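Local coordinates for protein DTDP-4-dehydrorhamnose reductase, rfbD ortholog (Clostridium acetobutylicum, PDB 1VL0) that probably catalyses the reduction of dTDP-6-deoxy-L-lyxo-4-hexulose to dTDP-L-rhamnose, a step of dTDP-L-rhamnose biosynthesis, and binds a nicotinamide adenine dinucleotide cofactor, at residues I92-Y102 with G144-P153; F117-F128 with P258-M267. All blocks are in the same frame, centred on the assembly; numbering follows the deposited sequence.

Contact 1 joins two helices of the nucleotide-binding fold, 83-104 and 136-151. Helix 83-104 packs on strands 66-69 and 107-113, and helix 136-151 on strands 107-113 and 155-164. Contact 2 joins a loop, 117-128, to a segment, 258-267, that runs into helix 266-270. Along the chain the segments alternate: 92-102, 117-128, 144-153, 258-267. Segment 117-128 lies in the connection from strand 107-113 to helix 136-151. The centres are about 24 Å apart and the nearest atoms about 7 Å. The side chains of Pro94 and Leu263 each lie about 8 Å from the bound cofactor. Contact 1 belongs to the helical layer on the sheet, contact 2 joins segments far apart in sequence, and both touch the third subunit.

Contact 1 of 2, residues I92-Y102 with G144-P153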
loop_
_atom_site.group_PDB
_atom_site.type_symbol
_atom_site.label_atom_id
_atom_site.label_comp_id
_atom_site.label_asym_id
_atom_site.label_seq_id
_atom_site.Cartn_x
_atom_site.Cartn_y
_atom_site.Cartn_z
ATOM N N ILE A 92 9.520 13.236 3.733
ATOM C CA ILE A 92 10.824 12.830 3.168
ATOM C C ILE A 92 11.752 12.302 4.255
ATOM O O ILE A 92 12.527 11.387 4.032
ATOM C CB ILE A 92 11.532 14.025 2.447
ATOM C CG1 ILE A 92 10.737 14.563 1.253
ATOM C CG2 ILE A 92 12.970 13.669 1.991
ATOM C CD1 ILE A 92 10.228 13.566 0.342
ATOM N N GLY A 93 11.707 12.915 5.438
ATOM C CA GLY A 93 12.503 12.414 6.556
ATOM C C GLY A 93 12.233 10.965 6.879
ATOM O O GLY A 93 13.130 10.145 6.880
ATOM N N PRO A 94 10.979 10.635 7.169
ATOM C CA PRO A 94 10.564 9.229 7.358
ATOM C C PRO A 94 10.934 8.268 6.202
ATOM O O PRO A 94 11.489 7.138 6.449
ATOM C CB PRO A 94 9.070 9.338 7.561
ATOM C CG PRO A 94 8.892 10.705 8.139
ATOM C CD PRO A 94 9.908 11.576 7.485
ATOM N N LYS A 95 10.745 8.750 4.972
ATOM C CA LYS A 95 11.149 8.015 3.768
ATOM C C LYS A 95 12.614 7.681 3.839
ATOM O O LYS A 95 12.991 6.536 3.609
ATOM C CB LYS A 95 10.922 8.864 2.492
ATOM C CG LYS A 95 11.583 8.306 1.199
ATOM C CD LYS A 95 11.639 9.305 0.035
ATOM C CE LYS A 95 13.062 9.699 -0.385
ATOM N NZ LYS A 95 13.980 8.663 -0.869
ATOM N N ASN A 96 13.430 8.697 4.104
ATOM C CA ASN A 96 14.875 8.526 4.136
ATOM C C ASN A 96 15.285 7.535 5.218
ATOM O O ASN A 96 16.196 6.687 5.010
ATOM C CB ASN A 96 15.608 9.873 4.341
ATOM C CG ASN A 96 15.520 10.810 3.124
ATOM O OD1 ASN A 96 15.295 10.373 2.021
ATOM N ND2 ASN A 96 15.752 12.101 3.340
ATOM N N LEU A 97 14.651 7.647 6.378
ATOM C CA LEU A 97 14.990 6.801 7.521
ATOM C C LEU A 97 14.540 5.367 7.346
ATOM O O LEU A 97 15.249 4.419 7.715
ATOM C CB LEU A 97 14.367 7.395 8.793
ATOM C CG LEU A 97 14.870 8.778 9.230
ATOM C CD1 LEU A 97 13.995 9.289 10.360
ATOM C CD2 LEU A 97 16.331 8.735 9.710
ATOM N N ALA A 98 13.362 5.200 6.769
ATOM C CA ALA A 98 12.803 3.877 6.518
ATOM C C ALA A 98 13.653 3.053 5.548
ATOM O O ALA A 98 13.970 1.866 5.823
ATOM C CB ALA A 98 11.357 3.987 6.037
ATOM N N ALA A 99 14.078 3.683 4.450
ATOM C CA ALA A 99 14.897 3.024 3.449
ATOM C C ALA A 99 16.313 2.756 3.944
ATOM O O ALA A 99 16.857 1.690 3.673
ATOM C CB ALA A 99 14.989 3.859 2.216
ATOM N N ALA A 100 16.878 3.725 4.651
ATOM C CA ALA A 100 18.246 3.596 5.186
ATOM C C ALA A 100 18.237 2.485 6.223
ATOM O O ALA A 100 19.131 1.698 6.281
ATOM C CB ALA A 100 18.696 4.902 5.781
ATOM N N ALA A 101 17.214 2.460 7.069
ATOM C CA ALA A 101 17.006 1.359 8.005
ATOM C C ALA A 101 16.949 0.028 7.283
ATOM O O ALA A 101 17.687 -0.896 7.621
ATOM C CB ALA A 101 15.744 1.580 8.850
ATOM N N TYR A 102 16.059 -0.096 6.314
ATOM C CA TYR A 102 15.966 -1.305 5.502
ATOM C C TYR A 102 17.302 -1.822 4.968
ATOM O O TYR A 102 17.571 -3.000 5.003
ATOM C CB TYR A 102 14.986 -1.116 4.342
ATOM C CG TYR A 102 14.780 -2.384 3.549
ATOM C CD1 TYR A 102 13.953 -3.383 4.015
ATOM C CD2 TYR A 102 15.466 -2.605 2.339
ATOM C CE1 TYR A 102 13.781 -4.565 3.302
ATOM C CE2 TYR A 102 15.326 -3.791 1.632
ATOM C CZ TYR A 102 14.475 -4.775 2.116
ATOM O OH TYR A 102 14.275 -5.968 1.456
ATOM N N GLY A 144 4.245 10.614 5.124
ATOM C CA GLY A 144 5.357 10.012 5.903
ATOM C C GLY A 144 5.018 8.580 6.257
ATOM O O GLY A 144 5.796 7.710 6.053
ATOM N N GLU A 145 3.798 8.333 6.757
ATOM C CA GLU A 145 3.354 6.962 7.076
ATOM C C GLU A 145 3.430 6.055 5.863
ATOM O O GLU A 145 3.915 4.926 5.947
ATOM C CB GLU A 145 1.906 6.925 7.567
ATOM C CG GLU A 145 1.612 7.667 8.850
ATOM C CD GLU A 145 0.219 7.351 9.407
ATOM O OE1 GLU A 145 -0.451 6.474 8.819
ATOM O OE2 GLU A 145 -0.175 7.974 10.422
ATOM N N ASN A 146 2.924 6.561 4.739
ATOM C CA ASN A 146 2.854 5.771 3.528
ATOM C C ASN A 146 4.230 5.356 3.049
ATOM O O ASN A 146 4.454 4.242 2.610
ATOM C CB ASN A 146 2.167 6.566 2.439
ATOM C CG ASN A 146 0.654 6.749 2.691
ATOM O OD1 ASN A 146 0.045 6.076 3.515
ATOM N ND2 ASN A 146 0.065 7.699 1.968
ATOM N N PHE A 147 5.167 6.268 3.136
ATOM C CA PHE A 147 6.575 5.953 2.746
ATOM C C PHE A 147 7.206 4.919 3.653
ATOM O O PHE A 147 7.874 4.020 3.179
ATOM C CB PHE A 147 7.427 7.190 2.855
ATOM C CG PHE A 147 7.405 8.076 1.651
ATOM C CD1 PHE A 147 7.646 7.568 0.377
ATOM C CD2 PHE A 147 7.239 9.451 1.809
ATOM C CE1 PHE A 147 7.668 8.394 -0.716
ATOM C CE2 PHE A 147 7.267 10.286 0.722
ATOM C CZ PHE A 147 7.473 9.765 -0.545
ATOM N N VAL A 148 7.030 5.069 4.967
ATOM C CA VAL A 148 7.625 4.145 5.928
ATOM C C VAL A 148 7.166 2.695 5.623
ATOM O O VAL A 148 7.969 1.801 5.509
ATOM C CB VAL A 148 7.299 4.568 7.375
ATOM C CG1 VAL A 148 7.640 3.493 8.338
ATOM C CG2 VAL A 148 8.053 5.827 7.740
ATOM N N LYS A 149 5.872 2.488 5.465
ATOM C CA LYS A 149 5.364 1.186 5.210
ATOM C C LYS A 149 5.825 0.642 3.855
ATOM O O LYS A 149 6.027 -0.561 3.687
ATOM C CB LYS A 149 3.850 1.211 5.229
ATOM C CG LYS A 149 3.265 1.608 6.537
ATOM C CD LYS A 149 1.772 1.258 6.601
ATOM C CE LYS A 149 0.965 2.320 5.950
ATOM N NZ LYS A 149 -0.480 2.000 6.091
ATOM N N ALA A 150 5.990 1.520 2.868
ATOM C CA ALA A 150 6.351 1.062 1.517
ATOM C C ALA A 150 7.790 0.646 1.465
ATOM O O ALA A 150 8.139 -0.253 0.737
ATOM C CB ALA A 150 6.137 2.167 0.509
ATOM N N LEU A 151 8.623 1.315 2.247
ATOM C CA LEU A 151 10.071 1.129 2.151
ATOM C C LEU A 151 10.729 0.197 3.176
ATOM O O LEU A 151 11.911 -0.071 3.072
ATOM C CB LEU A 151 10.724 2.491 2.222
ATOM C CG LEU A 151 10.422 3.398 1.025
ATOM C CD1 LEU A 151 10.796 4.804 1.358
ATOM C CD2 LEU A 151 11.131 2.905 -0.256
ATOM N N ASN A 152 9.981 -0.254 4.186
ATOM C CA ASN A 152 10.504 -1.102 5.249
ATOM C C ASN A 152 9.384 -1.980 5.860
ATOM O O ASN A 152 8.533 -1.454 6.565
ATOM C CB ASN A 152 11.216 -0.237 6.339
ATOM C CG ASN A 152 12.105 -1.052 7.270
ATOM O OD1 ASN A 152 11.872 -2.251 7.466
ATOM N ND2 ASN A 152 13.140 -0.417 7.834
ATOM N N PRO A 153 9.404 -3.299 5.611
ATOM C CA PRO A 153 8.429 -4.227 6.229
ATOM C C PRO A 153 8.459 -4.383 7.760
ATOM O O PRO A 153 7.479 -4.908 8.303
ATOM C CB PRO A 153 8.765 -5.583 5.588
ATOM C CG PRO A 153 9.471 -5.241 4.341
ATOM C CD PRO A 153 10.307 -4.026 4.705
#
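Lys95 lays its aliphatic stem over one face of the Phe147 ring. Its CB is 4.0 Å from the ring centroid, a CH-pi contact offset toward the rim. The stem starts with CG anti to the backbone N (chi1 168°), which lets CB sit over the ring while CG reaches Leu151 CD1 at 3.6 Å. It then bends, and NZ bonds to Tyr213 O and Asn212 OD1 of the second subunit. Pro94 CB touches Val148 CG2 at 3.7 Å. Ala98 CB sits against Val148 CA, also at 3.7 Å. The helix axes approach to 7.9 Å and run nearly parallel, 13° apart. Asn152 ND2 donates to Ala98 O at 3.2 Å, on a lone pair, but the bond is bent (137°) and the oxygen is tilted from the amide plane. Ala98 O also accepts from Tyr102 N. Outward, Asn152 ND2 bonds to Ala106 O. The Tyr102 ring meets Pro153 CD obliquely and packs on Tyr102 of both other subunits. Such side-by-side helices on a parallel sheet fit the Rossmann-type, SDR-like fold; Pro94 lies about 5 Å from NADH-binding Ile49, side chain to side chain. The chemistry implies a largely apolar seam, with one buried amide tying its end.

Contact 2 of 2, residues F117-F128 with P258-M267; sequences FDGEAKEPITEF and PKYSVLRNYM
Glu127 OE2 accepts from two backbone N-H groups, Met267 N and His217 N. The bond from Met267 N is 3.1 Å and comes from above the carboxylate plane. Beside it Met267 SE, a selenomethionine atom, makes an oblique Met-aromatic contact with Phe128, 4.8 Å from the centroid. Tyr266 OH bonds to Asp84 OD1 of the third subunit. Further along, Ile125 O accepts from Arg264 N at 2.8 Å, and His217 ND1 gives it a second, weak bond. The Arg264 donor stands well above the carbonyl plane. Ile125 N returns a 2.9 Å bond to Val262 O, which completes a single beta bridge between Ile125 and Leu263. Behind the bridge, Ile125 CG2 lies over the centre of the Phe117 ring, and Leu263 CD2 reaches Phe117 CE2 at 3.8 Å. The Tyr260 ring lies between Lys122 C over one face and Val262 CG2 over the other. A chi1 of -174° swings this ring out along residues 121-124. Gly119 CA meets Pro258 CB at 3.4 Å, a tight contact. One water there links Asp118 O, Glu120 OE2 and Lys259 N. The two N-H groups on Glu127 OE2 would probably stabilise its negative charge, tying this loop to helix 266-270 and strand 214-217.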
loop_
_atom_site.group_PDB
_atom_site.type_symbol
_atom_site.label_atom_id
_atom_site.label_comp_id
_atom_site.label_asym_id
_atom_site.label_seq_id
_atom_site.Cartn_x
_atom_site.Cartn_y
_atom_site.Cartn_z
ATOM N N PHE A 117 -6.883 12.084 10.290
ATOM C CA PHE A 117 -8.343 11.942 10.186
ATOM C C PHE A 117 -8.988 13.312 9.992
ATOM O O PHE A 117 -8.329 14.322 10.209
ATOM C CB PHE A 117 -8.858 11.248 11.426
ATOM C CG PHE A 117 -8.294 9.866 11.600
ATOM C CD1 PHE A 117 -8.658 8.840 10.738
ATOM C CD2 PHE A 117 -7.400 9.580 12.618
ATOM C CE1 PHE A 117 -8.175 7.557 10.923
ATOM C CE2 PHE A 117 -6.890 8.302 12.783
ATOM C CZ PHE A 117 -7.245 7.298 11.914
ATOM N N ASP A 118 -10.220 13.346 9.500
ATOM C CA ASP A 118 -10.873 14.622 9.162
ATOM C C ASP A 118 -11.619 15.303 10.323
ATOM O O ASP A 118 -12.037 16.430 10.202
ATOM C CB ASP A 118 -11.809 14.491 7.941
ATOM C CG ASP A 118 -12.935 13.482 8.131
ATOM O OD1 ASP A 118 -13.261 13.095 9.278
ATOM O OD2 ASP A 118 -13.538 13.009 7.150
ATOM N N GLY A 119 -11.783 14.614 11.449
ATOM C CA GLY A 119 -12.449 15.199 12.603
ATOM C C GLY A 119 -13.957 15.118 12.585
ATOM O O GLY A 119 -14.622 15.652 13.444
ATOM N N GLU A 120 -14.513 14.428 11.613
ATOM C CA GLU A 120 -15.961 14.314 11.501
ATOM C C GLU A 120 -16.459 13.061 12.168
ATOM O O GLU A 120 -17.631 12.860 12.185
ATOM C CB GLU A 120 -16.394 14.358 10.021
ATOM C CG GLU A 120 -16.244 15.748 9.375
ATOM C CD GLU A 120 -16.951 16.839 10.188
ATOM O OE1 GLU A 120 -18.212 16.800 10.291
ATOM O OE2 GLU A 120 -16.243 17.714 10.767
ATOM N N ALA A 121 -15.574 12.239 12.743
ATOM C CA ALA A 121 -16.003 11.043 13.491
ATOM C C ALA A 121 -16.893 11.345 14.674
ATOM O O ALA A 121 -16.878 12.427 15.216
ATOM C CB ALA A 121 -14.775 10.246 13.977
ATOM N N LYS A 122 -17.673 10.366 15.084
ATOM C CA LYS A 122 -18.602 10.547 16.185
ATOM C C LYS A 122 -18.312 9.569 17.314
ATOM O O LYS A 122 -18.960 9.633 18.363
ATOM C CB LYS A 122 -20.046 10.398 15.686
ATOM C CG LYS A 122 -20.721 11.740 15.225
ATOM C CD LYS A 122 -20.451 12.096 13.750
ATOM C CE LYS A 122 -20.684 13.611 13.441
ATOM N NZ LYS A 122 -20.017 14.066 12.147
ATOM N N GLU A 123 -17.336 8.676 17.110
ATOM C CA GLU A 123 -16.898 7.744 18.150
ATOM C C GLU A 123 -15.390 7.459 18.023
ATOM O O GLU A 123 -14.787 7.757 16.970
ATOM C CB GLU A 123 -17.724 6.474 18.064
ATOM C CG GLU A 123 -17.837 5.861 16.679
ATOM C CD GLU A 123 -18.563 4.496 16.692
ATOM O OE1 GLU A 123 -17.977 3.479 17.187
ATOM O OE2 GLU A 123 -19.724 4.448 16.185
ATOM N N PRO A 124 -14.772 6.911 19.085
ATOM C CA PRO A 124 -13.326 6.668 19.078
ATOM C C PRO A 124 -12.818 5.940 17.795
ATOM O O PRO A 124 -13.389 4.908 17.335
ATOM C CB PRO A 124 -13.092 5.837 20.351
ATOM C CG PRO A 124 -14.191 6.298 21.255
ATOM C CD PRO A 124 -15.370 6.482 20.365
ATOM N N ILE A 125 -11.767 6.520 17.214
ATOM C CA ILE A 125 -11.350 6.178 15.861
ATOM C C ILE A 125 -10.331 5.090 15.964
ATOM O O ILE A 125 -9.380 5.223 16.712
ATOM C CB ILE A 125 -10.755 7.409 15.180
ATOM C CG1 ILE A 125 -11.769 8.554 15.185
ATOM C CG2 ILE A 125 -10.347 7.096 13.782
ATOM C CD1 ILE A 125 -11.071 9.911 14.961
ATOM N N THR A 126 -10.528 4.008 15.216
ATOM C CA THR A 126 -9.565 2.902 15.210
ATOM C C THR A 126 -8.589 2.979 14.048
ATOM O O THR A 126 -8.758 3.722 13.102
ATOM C CB THR A 126 -10.208 1.530 15.160
ATOM O OG1 THR A 126 -10.512 1.196 13.812
ATOM C CG2 THR A 126 -11.462 1.445 15.955
ATOM N N GLU A 127 -7.546 2.182 14.162
ATOM C CA GLU A 127 -6.524 2.104 13.137
ATOM C C GLU A 127 -7.053 1.593 11.783
ATOM O O GLU A 127 -6.351 1.658 10.815
ATOM C CB GLU A 127 -5.448 1.143 13.618
ATOM C CG GLU A 127 -4.696 1.583 14.873
ATOM C CD GLU A 127 -5.341 1.179 16.203
ATOM O OE1 GLU A 127 -6.580 0.937 16.258
ATOM O OE2 GLU A 127 -4.595 1.143 17.206
ATOM N N PHE A 128 -8.270 1.029 11.758
ATOM C CA PHE A 128 -8.864 0.493 10.545
ATOM C C PHE A 128 -9.834 1.479 9.885
ATOM O O PHE A 128 -10.404 1.184 8.875
ATOM C CB PHE A 128 -9.588 -0.820 10.835
ATOM C CG PHE A 128 -8.736 -1.838 11.522
ATOM C CD1 PHE A 128 -7.604 -2.329 10.911
ATOM C CD2 PHE A 128 -9.020 -2.259 12.801
ATOM C CE1 PHE A 128 -6.765 -3.263 11.562
ATOM C CE2 PHE A 128 -8.200 -3.182 13.450
ATOM C CZ PHE A 128 -7.069 -3.697 12.806
ATOM N N PRO A 258 -9.567 19.207 13.924
ATOM C CA PRO A 258 -10.645 18.252 13.934
ATOM C C PRO A 258 -11.592 18.561 15.080
ATOM O O PRO A 258 -11.142 18.918 16.162
ATOM C CB PRO A 258 -9.932 16.898 14.189
ATOM C CG PRO A 258 -8.480 17.165 14.121
ATOM C CD PRO A 258 -8.319 18.616 14.442
ATOM N N LYS A 259 -12.890 18.431 14.856
ATOM C CA LYS A 259 -13.844 18.585 15.941
ATOM C C LYS A 259 -13.694 17.430 16.949
ATOM O O LYS A 259 -13.856 17.627 18.149
ATOM C CB LYS A 259 -15.279 18.639 15.409
ATOM C CG LYS A 259 -15.547 19.892 14.592
ATOM C CD LYS A 259 -16.831 20.643 14.919
ATOM C CE LYS A 259 -16.522 21.918 15.794
ATOM N NZ LYS A 259 -15.902 23.061 15.038
ATOM N N TYR A 260 -13.474 16.233 16.428
ATOM C CA TYR A 260 -13.489 15.025 17.186
ATOM C C TYR A 260 -12.289 14.169 16.754
ATOM O O TYR A 260 -12.292 13.604 15.653
ATOM C CB TYR A 260 -14.784 14.259 16.952
ATOM C CG TYR A 260 -14.918 13.027 17.854
ATOM C CD1 TYR A 260 -14.219 11.855 17.570
ATOM C CD2 TYR A 260 -15.723 13.038 18.968
ATOM C CE1 TYR A 260 -14.311 10.741 18.368
ATOM C CE2 TYR A 260 -15.858 11.898 19.764
ATOM C CZ TYR A 260 -15.131 10.768 19.472
ATOM O OH TYR A 260 -15.229 9.668 20.284
ATOM N N SER A 261 -11.287 14.072 17.623
ATOM C CA SER A 261 -10.091 13.317 17.323
ATOM C C SER A 261 -9.727 12.314 18.410
ATOM O O SER A 261 -8.557 12.070 18.672
ATOM C CB SER A 261 -8.931 14.283 17.062
ATOM O OG SER A 261 -8.887 15.292 18.029
ATOM N N VAL A 262 -10.743 11.695 19.002
ATOM C CA VAL A 262 -10.506 10.658 19.995
ATOM C C VAL A 262 -10.051 9.415 19.240
ATOM O O VAL A 262 -10.777 8.927 18.382
ATOM C CB VAL A 262 -11.766 10.347 20.832
ATOM C CG1 VAL A 262 -11.490 9.215 21.823
ATOM C CG2 VAL A 262 -12.190 11.559 21.567
ATOM N N LEU A 263 -8.845 8.929 19.560
ATOM C CA LEU A 263 -8.362 7.711 18.998
ATOM C C LEU A 263 -8.586 6.566 19.951
ATOM O O LEU A 263 -8.208 6.640 21.104
ATOM C CB LEU A 263 -6.865 7.816 18.733
ATOM C CG LEU A 263 -6.434 8.985 17.868
ATOM C CD1 LEU A 263 -4.888 8.871 17.637
ATOM C CD2 LEU A 263 -7.144 9.009 16.556
ATOM N N ARG A 264 -9.166 5.486 19.467
ATOM C CA ARG A 264 -9.223 4.283 20.244
ATOM C C ARG A 264 -7.878 3.566 20.067
ATOM O O ARG A 264 -7.381 3.445 18.947
ATOM C CB ARG A 264 -10.349 3.415 19.744
ATOM C CG ARG A 264 -10.606 2.212 20.575
ATOM C CD ARG A 264 -11.849 1.477 20.198
ATOM N NE ARG A 264 -11.945 0.233 20.965
ATOM C CZ ARG A 264 -12.895 -0.686 20.838
ATOM N NH1 ARG A 264 -13.865 -0.510 19.992
ATOM N NH2 ARG A 264 -12.859 -1.792 21.568
ATOM N N ASN A 265 -7.317 3.063 21.159
ATOM C CA ASN A 265 -6.116 2.282 21.127
ATOM C C ASN A 265 -6.494 0.825 20.861
ATOM O O ASN A 265 -6.135 -0.105 21.642
ATOM C CB ASN A 265 -5.347 2.362 22.461
ATOM C CG ASN A 265 -4.667 3.711 22.741
ATOM O OD1 ASN A 265 -4.911 4.745 22.121
ATOM N ND2 ASN A 265 -3.845 3.697 23.736
ATOM N N TYR A 266 -7.116 0.592 19.706
ATOM C CA TYR A 266 -7.735 -0.716 19.350
ATOM C C TYR A 266 -6.726 -1.825 19.087
ATOM O O TYR A 266 -6.865 -2.954 19.532
ATOM C CB TYR A 266 -8.632 -0.510 18.153
ATOM C CG TYR A 266 -9.683 -1.562 17.929
ATOM C CD1 TYR A 266 -10.334 -2.184 18.966
ATOM C CD2 TYR A 266 -10.031 -1.929 16.625
ATOM C CE1 TYR A 266 -11.313 -3.168 18.714
ATOM C CE2 TYR A 266 -10.958 -2.873 16.366
ATOM C CZ TYR A 266 -11.617 -3.493 17.420
ATOM O OH TYR A 266 -12.573 -4.433 17.104
HETATM N N MSE A 267 -5.653 -1.494 18.412
HETATM C CA MSE A 267 -4.625 -2.521 18.132
HETATM C C MSE A 267 -3.946 -2.997 19.376
HETATM O O MSE A 267 -3.568 -4.179 19.483
HETATM C CB MSE A 267 -3.591 -1.974 17.149
HETATM C CG MSE A 267 -4.111 -1.935 15.730
HETATM SE SE MSE A 267 -4.049 -3.755 14.948
HETATM C CE MSE A 267 -2.117 -4.037 14.947
HETATM O O HOH W 1 -13.593 18.557 11.814
HETATM O O HOH W 2 -12.566 12.063 12.590
#